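Local coordinates for protein bradyzoite pseudokinase 1 (Toxoplasma gondii, PDB 6M7Z) that regulates membrane ultrastructure of the Toxoplasma parasitophorous vacuole as a divergent member of the protein kinase family that lacks the glycine-rich loop, at residues G298-F301 with E302-E305; I34-R37 with L38-S42; T13-S16 with W17-L21. All coordinates share one frame; numbering follows the deposited sequence.

Contact 1 of 3, residues G298-F301 with E302-E305; sequences GLNF and EDIE
Asn-300 meets Glu-302 and Asp-303 at the start of helix 301-306. Its OD1 accepts from Glu-302 N at 3.2 Å. The donor stands above the amide plane, and the bond is bent, with an N-H...O angle of 139°. With chi1 at -175°, the amide of Asn-300 is carried forward over the first turn. The other branch of that amide is used too. ND2 gives a short but poorly directed, weak hydrogen bond to Asp-303 OD2 at 2.7 Å. The amide and the carboxylate are steeply inclined to each other.

The backbone carbonyl of Asn-300 is shared. Its O takes weak bonds from both Asp-303 N and Ile-304 N. Glu-305 N makes a firmer bond to Phe-301 O, at 3.0 Å. Asn-300 thus offers acceptors to the amides of Glu-302, Asp-303 and Ile-304, the last two weakly.

Next to this polar cap lies an apolar pair. Ile-304 CD1 rests over one face of the Phe-301 ring as a CH-pi contact, 4.0 Å from its centroid. Leu-299 and Ile-304 both lean on helix 146-161, while Phe-301 reaches Met-291. The OD1 to Glu-302 N bond makes an Asx turn, and the whole is a classic asparagine N-cap on a short helix of the kinase C-lobe.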
ATOM      1  N   GLY A 298      22.109 -11.109  -9.286  1.00 71.14           N
ATOM      2  CA  GLY A 298      23.032 -10.136  -8.714  1.00 74.43           C
ATOM      3  C   GLY A 298      22.409  -9.311  -7.599  1.00 76.72           C
ATOM      4  O   GLY A 298      23.120  -8.549  -6.942  1.00 63.48           O
ATOM      5  N   LEU A 299      21.096  -9.461  -7.373  1.00 81.82           N
ATOM      6  CA  LEU A 299      20.387  -8.717  -6.327  1.00 78.06           C
ATOM      7  C   LEU A 299      20.330  -9.546  -5.040  1.00 69.41           C
ATOM      8  O   LEU A 299      20.047 -10.742  -5.074  1.00 82.12           O
ATOM      9  CB  LEU A 299      18.965  -8.386  -6.791  1.00 76.28           C
ATOM     10  CG  LEU A 299      18.821  -7.202  -7.739  1.00 73.98           C
ATOM     11  CD1 LEU A 299      17.364  -7.027  -8.129  1.00 72.37           C
ATOM     12  CD2 LEU A 299      19.369  -5.931  -7.106  1.00 76.11           C
ATOM     13  N   ASN A 300      20.576  -8.870  -3.914  1.00 73.56           N
ATOM     14  CA  ASN A 300      20.385  -9.422  -2.586  1.00 87.79           C
ATOM     15  C   ASN A 300      18.942  -9.142  -2.151  1.00 91.02           C
ATOM     16  O   ASN A 300      18.628  -8.034  -1.677  1.00 75.85           O
ATOM     17  CB  ASN A 300      21.394  -8.848  -1.586  1.00 89.90           C
ATOM     18  CG  ASN A 300      21.304  -9.493  -0.220  1.00 90.41           C
ATOM     19  OD1 ASN A 300      20.586 -10.479  -0.028  1.00 69.74           O
ATOM     20  ND2 ASN A 300      22.035  -8.946   0.737  1.00 95.75           N
ATOM     21  N   PHE A 301      18.082 -10.159  -2.297  1.00 84.61           N
ATOM     22  CA  PHE A 301      16.668 -10.059  -1.933  1.00 84.63           C
ATOM     23  C   PHE A 301      16.495  -9.808  -0.427  1.00 88.83           C
ATOM     24  O   PHE A 301      15.502  -9.218  -0.030  1.00111.20           O
ATOM     25  CB  PHE A 301      15.897 -11.307  -2.382  1.00 70.09           C
ATOM     26  CG  PHE A 301      15.177 -11.117  -3.693  1.00 75.16           C
ATOM     27  CD1 PHE A 301      14.008 -10.374  -3.754  1.00 63.63           C
ATOM     28  CD2 PHE A 301      15.684 -11.641  -4.874  1.00 74.93           C
ATOM     29  CE1 PHE A 301      13.368 -10.152  -4.964  1.00 65.50           C
ATOM     30  CE2 PHE A 301      15.037 -11.425  -6.082  1.00 72.77           C
ATOM     31  CZ  PHE A 301      13.879 -10.685  -6.126  1.00 65.60           C
ATOM     32  N   GLU A 302      17.452 -10.247   0.398  1.00 89.33           N
ATOM     33  CA  GLU A 302      17.354 -10.059   1.844  1.00 91.94           C
ATOM     34  C   GLU A 302      17.361  -8.555   2.165  1.00 84.15           C
ATOM     35  O   GLU A 302      16.649  -8.132   3.078  1.00 70.86           O
ATOM     36  CB  GLU A 302      18.456 -10.812   2.593  1.00105.90           C
ATOM     37  CG  GLU A 302      18.077 -11.086   4.046  1.00103.10           C
ATOM     38  CD  GLU A 302      18.986 -12.022   4.825  1.00114.72           C
ATOM     39  OE1 GLU A 302      20.212 -11.760   4.878  1.00100.36           O
ATOM     40  OE2 GLU A 302      18.461 -13.004   5.410  1.00 88.67           O
ATOM     41  N   ASP A 303      18.142  -7.768   1.408  1.00 82.72           N
ATOM     42  CA  ASP A 303      18.253  -6.303   1.606  1.00 95.63           C
ATOM     43  C   ASP A 303      16.977  -5.592   1.128  1.00 88.71           C
ATOM     44  O   ASP A 303      16.536  -4.606   1.754  1.00 68.38           O
ATOM     45  CB  ASP A 303      19.456  -5.708   0.872  1.00 94.39           C
ATOM     46  CG  ASP A 303      20.794  -6.099   1.466  1.00121.28           C
ATOM     47  OD1 ASP A 303      20.882  -6.183   2.707  1.00148.92           O
ATOM     48  OD2 ASP A 303      21.738  -6.307   0.685  1.00120.55           O
ATOM     49  N   ILE A 304      16.410  -6.072   0.014  1.00 74.73           N
ATOM     50  CA  ILE A 304      15.156  -5.553  -0.515  1.00 64.61           C
ATOM     51  C   ILE A 304      14.080  -5.719   0.569  1.00 55.06           C
ATOM     52  O   ILE A 304      13.375  -4.759   0.894  1.00 52.32           O
ATOM     53  CB  ILE A 304      14.747  -6.259  -1.828  1.00 65.60           C
ATOM     54  CG1 ILE A 304      15.874  -6.280  -2.869  1.00 64.42           C
ATOM     55  CG2 ILE A 304      13.474  -5.625  -2.370  1.00 72.30           C
ATOM     56  CD1 ILE A 304      15.617  -7.121  -4.115  1.00 72.58           C
ATOM     57  N   GLU A 305      14.007  -6.932   1.139  1.00 50.41           N
ATOM     58  CA  GLU A 305      12.991  -7.329   2.116  1.00 56.22           C
ATOM     59  C   GLU A 305      13.153  -6.555   3.429  1.00 53.74           C
ATOM     60  O   GLU A 305      12.179  -6.376   4.148  1.00 62.27           O
ATOM     61  CB  GLU A 305      13.034  -8.837   2.362  1.00 60.33           C
ATOM     62  CG  GLU A 305      12.512  -9.650   1.191  1.00 73.19           C
ATOM     63  CD  GLU A 305      12.670 -11.158   1.293  1.00 73.42           C
ATOM     64  OE1 GLU A 305      12.036 -11.872   0.493  1.00 81.00           O
ATOM     65  OE2 GLU A 305      13.435 -11.613   2.161  1.00 82.26           O
TER

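Contact 2 of 3, residues I34-R37 with L38-S42; sequences ILKR and LLSGS
Ile-34 and Leu-38 sit one turn apart on the buried side of helix 33-39. Ile-34 CG2 and Leu-38 CD1 approach to 4.2 Å. Leu-38 CG also leans on the backbone, 3.4 Å from Ile-34 O. Its chi1 of -72° folds CG back beside its own N, and so toward that carbonyl. The same carbonyl accepts from Leu-38 N at 3.0 Å. Leu-35 O accepts from Leu-39 N at 2.9 Å.

This side of the helix is pressed against the N-lobe sheet of the kinase fold. Ile-34 meets Tyr-123, Phe-125 and Ala-78. Leu-38 reaches Leu-121, Val-80 and Thr-50, so the two side chains together touch three strands. Leu-35 adds a contact with Leu-121 from a partly exposed position.

The other side is looser and polar. Just past the helix end, Ser-40 grips Lys-36 O twice. Its N donates at 3.0 Å and its OG at 2.9 Å, from opposite faces of the carbonyl plane. A chi1 of -61° turns the hydroxyl back along the helix to make this possible. Ser-40 N also has a weak bond to Arg-37 O. The Lys-36 side chain is fully extended and exposed, and comes near the hydroxyl only through CG. Arg-37 bends at chi2 and turns to Phe-43 in a cation-pi contact, and its side chain also touches Val-52 of strand 50-54. Beyond Ser-40, Gly-41 N makes a weak, long bond to Leu-38 O.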
ATOM      1  N   ILE A  34      -9.823  18.120   9.194  1.00 50.65           N
ATOM      2  CA  ILE A  34     -10.223  17.099   8.242  1.00 43.49           C
ATOM      3  C   ILE A  34     -11.733  17.212   7.954  1.00 43.29           C
ATOM      4  O   ILE A  34     -12.119  17.226   6.797  1.00 40.84           O
ATOM      5  CB  ILE A  34      -9.817  15.699   8.725  1.00 42.46           C
ATOM      6  CG1 ILE A  34      -8.291  15.550   8.704  1.00 45.84           C
ATOM      7  CG2 ILE A  34     -10.514  14.624   7.901  1.00 41.64           C
ATOM      8  CD1 ILE A  34      -7.749  14.273   9.359  1.00 47.10           C
ATOM      9  N   LEU A  35     -12.578  17.276   8.996  1.00 45.59           N
ATOM     10  CA  LEU A  35     -14.023  17.446   8.820  1.00 46.34           C
ATOM     11  C   LEU A  35     -14.318  18.710   8.004  1.00 46.63           C
ATOM     12  O   LEU A  35     -15.180  18.688   7.128  1.00 48.46           O
ATOM     13  CB  LEU A  35     -14.725  17.548  10.178  1.00 50.15           C
ATOM     14  CG  LEU A  35     -15.433  16.306  10.710  1.00 55.57           C
ATOM     15  CD1 LEU A  35     -16.292  16.682  11.908  1.00 58.51           C
ATOM     16  CD2 LEU A  35     -16.312  15.637   9.668  1.00 62.60           C
ATOM     17  N   LYS A  36     -13.638  19.812   8.315  1.00 50.52           N
ATOM     18  CA  LYS A  36     -13.887  21.051   7.607  1.00 55.97           C
ATOM     19  C   LYS A  36     -13.622  20.852   6.109  1.00 50.83           C
ATOM     20  O   LYS A  36     -14.412  21.304   5.279  1.00 57.67           O
ATOM     21  CB  LYS A  36     -13.053  22.224   8.130  1.00 60.73           C
ATOM     22  CG  LYS A  36     -13.571  23.557   7.598  1.00 59.38           C
ATOM     23  CD  LYS A  36     -12.818  24.790   7.963  1.00 57.77           C
ATOM     24  CE  LYS A  36     -13.487  26.005   7.355  1.00 67.43           C
ATOM     25  NZ  LYS A  36     -12.761  27.261   7.665  1.00 81.63           N
ATOM     26  N   ARG A  37     -12.521  20.176   5.779  1.00 50.88           N
ATOM     27  CA  ARG A  37     -12.172  19.957   4.387  1.00 57.15           C
ATOM     28  C   ARG A  37     -13.265  19.097   3.727  1.00 50.69           C
ATOM     29  O   ARG A  37     -13.668  19.374   2.609  1.00 59.82           O
ATOM     30  CB  ARG A  37     -10.755  19.384   4.270  1.00 61.64           C
ATOM     31  CG  ARG A  37     -10.342  18.947   2.869  1.00 77.26           C
ATOM     32  CD  ARG A  37      -9.524  19.894   1.999  1.00 76.05           C
ATOM     33  NE  ARG A  37      -9.294  19.220   0.723  1.00 89.61           N
ATOM     34  CZ  ARG A  37      -8.373  18.272   0.518  1.00107.48           C
ATOM     35  NH1 ARG A  37      -7.373  18.121   1.374  1.00100.95           N
ATOM     36  NH2 ARG A  37      -8.463  17.467  -0.530  1.00 92.95           N
ATOM     37  N   LEU A  38     -13.777  18.091   4.439  1.00 45.33           N
ATOM     38  CA  LEU A  38     -14.800  17.203   3.881  1.00 45.79           C
ATOM     39  C   LEU A  38     -16.109  17.966   3.629  1.00 48.26           C
ATOM     40  O   LEU A  38     -16.776  17.700   2.659  1.00 54.74           O
ATOM     41  CB  LEU A  38     -15.024  16.017   4.822  1.00 46.49           C
ATOM     42  CG  LEU A  38     -13.883  14.992   4.848  1.00 46.34           C
ATOM     43  CD1 LEU A  38     -14.163  13.894   5.857  1.00 47.37           C
ATOM     44  CD2 LEU A  38     -13.620  14.371   3.482  1.00 46.50           C
ATOM     45  N   LEU A  39     -16.474  18.897   4.512  1.00 48.90           N
ATOM     46  CA  LEU A  39     -17.723  19.655   4.390  1.00 53.78           C
ATOM     47  C   LEU A  39     -17.604  20.738   3.315  1.00 58.15           C
ATOM     48  O   LEU A  39     -18.618  21.145   2.769  1.00 60.24           O
ATOM     49  CB  LEU A  39     -18.067  20.329   5.722  1.00 57.96           C
ATOM     50  CG  LEU A  39     -18.349  19.419   6.906  1.00 59.25           C
ATOM     51  CD1 LEU A  39     -18.424  20.245   8.194  1.00 60.89           C
ATOM     52  CD2 LEU A  39     -19.623  18.627   6.655  1.00 60.25           C
ATOM     53  N   SER A  40     -16.380  21.225   3.059  1.00 62.44           N
ATOM     54  CA  SER A  40     -16.133  22.282   2.079  1.00 65.93           C
ATOM     55  C   SER A  40     -16.143  21.727   0.649  1.00 76.68           C
ATOM     56  O   SER A  40     -15.945  22.487  -0.282  1.00 97.43           O
ATOM     57  CB  SER A  40     -14.836  22.988   2.362  1.00 69.39           C
ATOM     58  OG  SER A  40     -14.855  23.597   3.645  1.00 80.09           O
ATOM     59  N   GLY A  41     -16.391  20.417   0.488  1.00 78.14           N
ATOM     60  CA  GLY A  41     -16.630  19.801  -0.812  1.00 82.62           C
ATOM     61  C   GLY A  41     -17.637  18.663  -0.735  1.00 90.86           C
ATOM     62  O   GLY A  41     -18.527  18.668   0.124  1.00100.24           O
ATOM     63  N   SER A  42     -17.533  17.730  -1.687  1.00104.44           N
ATOM     64  CA  SER A  42     -18.355  16.507  -1.751  1.00108.28           C
ATOM     65  C   SER A  42     -17.437  15.279  -1.719  1.00114.58           C
ATOM     66  O   SER A  42     -17.824  14.186  -2.146  1.00135.98           O
ATOM     67  CB  SER A  42     -19.251  16.491  -2.981  1.00 95.65           C
ATOM     68  OG  SER A  42     -18.488  16.510  -4.176  1.00 80.02           O
TER

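Contact 3 of 3, residues T13-S16 with W17-L21; sequences TFWS and WMSYL
Trp-15 has CG anti to its N (chi1 -175°), and chi2 of 84° turns the indole broadside to Ser-19. Ser-19 OG lies over one face of the ring, 3.5 Å above its plane and offset toward the rim. Its nearest ring atom is CZ2, at 3.6 Å from OG.

In Ser-16 the OG lies beside its own backbone N (chi1 -46°). There it accepts a weak bond of 3.4 Å from the N of Thr-13, the N-cap residue. This is one half of a capping box, the N3 side chain to the N-cap N-H; the reciprocal bond is not made. Trp-17 N reaches Thr-13 O at 3.1 Å, and Tyr-20 N reaches Ser-16 O at 2.8 Å. Trp-17 CD1 also lies 3.2 Å from Thr-13 O, close to the carbonyl that its own N uses.

Trp-17 is buried and packs on Lys-89 and Val-92 of helix 88-101, the helix at the αC position of the kinase fold. Both Trp-17 and Tyr-20 meet Tyr-96 edge-to-face. Tyr-20 OH is hydrogen-bonded to Glu-100. The chemistry implies an amphipathic helix: Trp-17, Tyr-20 and Leu-21 face helix 88-101, while Ser-16, Ser-19 and the exposed Trp-15 lie on the more open side.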
ATOM      1  N   THR A  13     -18.277 -12.129  13.038  1.00 69.39           N
ATOM      2  CA  THR A  13     -19.748 -11.951  12.871  1.00 62.73           C
ATOM      3  C   THR A  13     -20.097 -10.463  12.999  1.00 59.01           C
ATOM      4  O   THR A  13     -19.244  -9.662  13.369  1.00 51.20           O
ATOM      5  CB  THR A  13     -20.615 -12.818  13.807  1.00 72.34           C
ATOM      6  OG1 THR A  13     -20.786 -12.166  15.075  1.00 66.18           O
ATOM      7  CG2 THR A  13     -20.038 -14.206  14.014  1.00 65.64           C
ATOM      8  N   PHE A  14     -21.344 -10.125  12.662  1.00 52.92           N
ATOM      9  CA  PHE A  14     -21.812  -8.741  12.689  1.00 48.10           C
ATOM     10  C   PHE A  14     -21.465  -8.101  14.044  1.00 49.15           C
ATOM     11  O   PHE A  14     -20.890  -7.007  14.097  1.00 50.61           O
ATOM     12  CB  PHE A  14     -23.314  -8.651  12.396  1.00 49.78           C
ATOM     13  CG  PHE A  14     -23.864  -7.257  12.569  1.00 56.02           C
ATOM     14  CD1 PHE A  14     -24.251  -6.799  13.820  1.00 57.50           C
ATOM     15  CD2 PHE A  14     -23.937  -6.378  11.495  1.00 59.84           C
ATOM     16  CE1 PHE A  14     -24.716  -5.506  13.994  1.00 58.49           C
ATOM     17  CE2 PHE A  14     -24.407  -5.087  11.671  1.00 61.05           C
ATOM     18  CZ  PHE A  14     -24.786  -4.654  12.921  1.00 60.10           C
ATOM     19  N   TRP A  15     -21.829  -8.789  15.133  1.00 53.94           N
ATOM     20  CA  TRP A  15     -21.690  -8.254  16.493  1.00 53.11           C
ATOM     21  C   TRP A  15     -20.205  -8.083  16.849  1.00 49.89           C
ATOM     22  O   TRP A  15     -19.840  -7.126  17.553  1.00 46.66           O
ATOM     23  CB  TRP A  15     -22.433  -9.130  17.512  1.00 65.59           C
ATOM     24  CG  TRP A  15     -22.412  -8.554  18.898  1.00 82.47           C
ATOM     25  CD1 TRP A  15     -23.262  -7.604  19.394  1.00 86.86           C
ATOM     26  CD2 TRP A  15     -21.510  -8.881  19.976  1.00 84.02           C
ATOM     27  NE1 TRP A  15     -22.966  -7.328  20.702  1.00 93.20           N
ATOM     28  CE2 TRP A  15     -21.883  -8.079  21.083  1.00 94.55           C
ATOM     29  CE3 TRP A  15     -20.428  -9.760  20.122  1.00 81.51           C
ATOM     30  CZ2 TRP A  15     -21.221  -8.146  22.312  1.00 89.92           C
ATOM     31  CZ3 TRP A  15     -19.770  -9.818  21.335  1.00 98.87           C
ATOM     32  CH2 TRP A  15     -20.164  -9.021  22.414  1.00 91.90           C
ATOM     33  N   SER A  16     -19.352  -8.989  16.352  1.00 40.01           N
ATOM     34  CA  SER A  16     -17.892  -8.867  16.534  1.00 46.02           C
ATOM     35  C   SER A  16     -17.384  -7.544  15.943  1.00 48.01           C
ATOM     36  O   SER A  16     -16.628  -6.843  16.611  1.00 44.62           O
ATOM     37  CB  SER A  16     -17.135 -10.023  15.919  1.00 49.44           C
ATOM     38  OG  SER A  16     -17.712 -11.259  16.251  1.00 61.43           O
ATOM     39  N   TRP A  17     -17.792  -7.241  14.693  1.00 39.09           N
ATOM     40  CA  TRP A  17     -17.327  -6.057  13.969  1.00 37.19           C
ATOM     41  C   TRP A  17     -17.837  -4.791  14.664  1.00 37.78           C
ATOM     42  O   TRP A  17     -17.081  -3.820  14.812  1.00 33.92           O
ATOM     43  CB  TRP A  17     -17.770  -6.081  12.498  1.00 35.63           C
ATOM     44  CG  TRP A  17     -17.020  -7.081  11.686  1.00 34.83           C
ATOM     45  CD1 TRP A  17     -17.521  -8.183  11.063  1.00 35.30           C
ATOM     46  CD2 TRP A  17     -15.607  -7.097  11.448  1.00 34.41           C
ATOM     47  NE1 TRP A  17     -16.512  -8.873  10.439  1.00 36.09           N
ATOM     48  CE2 TRP A  17     -15.327  -8.234  10.664  1.00 35.65           C
ATOM     49  CE3 TRP A  17     -14.549  -6.265  11.823  1.00 35.07           C
ATOM     50  CZ2 TRP A  17     -14.037  -8.560  10.251  1.00 37.39           C
ATOM     51  CZ3 TRP A  17     -13.270  -6.587  11.421  1.00 37.98           C
ATOM     52  CH2 TRP A  17     -13.017  -7.724  10.652  1.00 36.91           C
ATOM     53  N   MET A  18     -19.110  -4.823  15.083  1.00 36.30           N
ATOM     54  CA  MET A  18     -19.700  -3.689  15.758  1.00 38.55           C
ATOM     55  C   MET A  18     -18.954  -3.440  17.075  1.00 37.70           C
ATOM     56  O   MET A  18     -18.637  -2.288  17.426  1.00 34.78           O
ATOM     57  CB  MET A  18     -21.187  -3.917  16.047  1.00 42.81           C
ATOM     58  CG  MET A  18     -21.880  -2.680  16.597  1.00 47.96           C
ATOM     59  SD  MET A  18     -21.856  -1.315  15.408  1.00 63.53           S
ATOM     60  CE  MET A  18     -22.284   0.080  16.452  1.00 71.13           C
ATOM     61  N   SER A  19     -18.687  -4.527  17.797  1.00 38.50           N
ATOM     62  CA  SER A  19     -17.933  -4.454  19.048  1.00 46.40           C
ATOM     63  C   SER A  19     -16.548  -3.859  18.774  1.00 43.92           C
ATOM     64  O   SER A  19     -16.104  -2.969  19.496  1.00 38.29           O
ATOM     65  CB  SER A  19     -17.828  -5.801  19.724  1.00 54.80           C
ATOM     66  OG  SER A  19     -18.921  -5.995  20.620  1.00 69.82           O
ATOM     67  N   TYR A  20     -15.888  -4.330  17.708  1.00 38.83           N
ATOM     68  CA  TYR A  20     -14.543  -3.870  17.396  1.00 37.66           C
ATOM     69  C   TYR A  20     -14.543  -2.379  17.050  1.00 37.29           C
ATOM     70  O   TYR A  20     -13.624  -1.658  17.419  1.00 34.17           O
ATOM     71  CB  TYR A  20     -13.891  -4.660  16.267  1.00 34.16           C
ATOM     72  CG  TYR A  20     -12.397  -4.457  16.252  1.00 35.54           C
ATOM     73  CD1 TYR A  20     -11.564  -5.204  17.071  1.00 36.37           C
ATOM     74  CD2 TYR A  20     -11.821  -3.483  15.449  1.00 34.29           C
ATOM     75  CE1 TYR A  20     -10.193  -5.012  17.069  1.00 38.98           C
ATOM     76  CE2 TYR A  20     -10.452  -3.301  15.413  1.00 38.10           C
ATOM     77  CZ  TYR A  20      -9.634  -4.059  16.239  1.00 41.25           C
ATOM     78  OH  TYR A  20      -8.275  -3.893  16.243  1.00 41.76           O
ATOM     79  N   LEU A  21     -15.577  -1.927  16.338  1.00 39.20           N
ATOM     80  CA  LEU A  21     -15.719  -0.521  16.008  1.00 43.70           C
ATOM     81  C   LEU A  21     -15.725   0.323  17.290  1.00 46.08           C
ATOM     82  O   LEU A  21     -15.022   1.332  17.367  1.00 56.04           O
ATOM     83  CB  LEU A  21     -16.998  -0.330  15.185  1.00 42.51           C
ATOM     84  CG  LEU A  21     -17.425   1.112  14.948  1.00 45.78           C
ATOM     85  CD1 LEU A  21     -16.407   1.845  14.104  1.00 43.30           C
ATOM     86  CD2 LEU A  21     -18.789   1.139  14.288  1.00 44.64           C
TER

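Contacts 2 and 3 belong to the N-lobe and contact 1 to the C-lobe, on the far side of the chain's centre. No two of them touch. Contacts 2 and 3 lie on successive helices, with nearest atoms about 14 Å apart. Each is partly buried, but against different elements: 34-42 against the sheet through aliphatic side chains, 13-21 against helix 88-101 largely through aromatic ones. Contact 1 is a surface contact, with Ile-304 alone buried. Polar chemistry follows position along the helix. At helix starts, side chains accept from backbone N-H, clearly in contact 1 and weakly in contact 3. At the helix end of contact 2, a hydroxyl instead donates to a carbonyl.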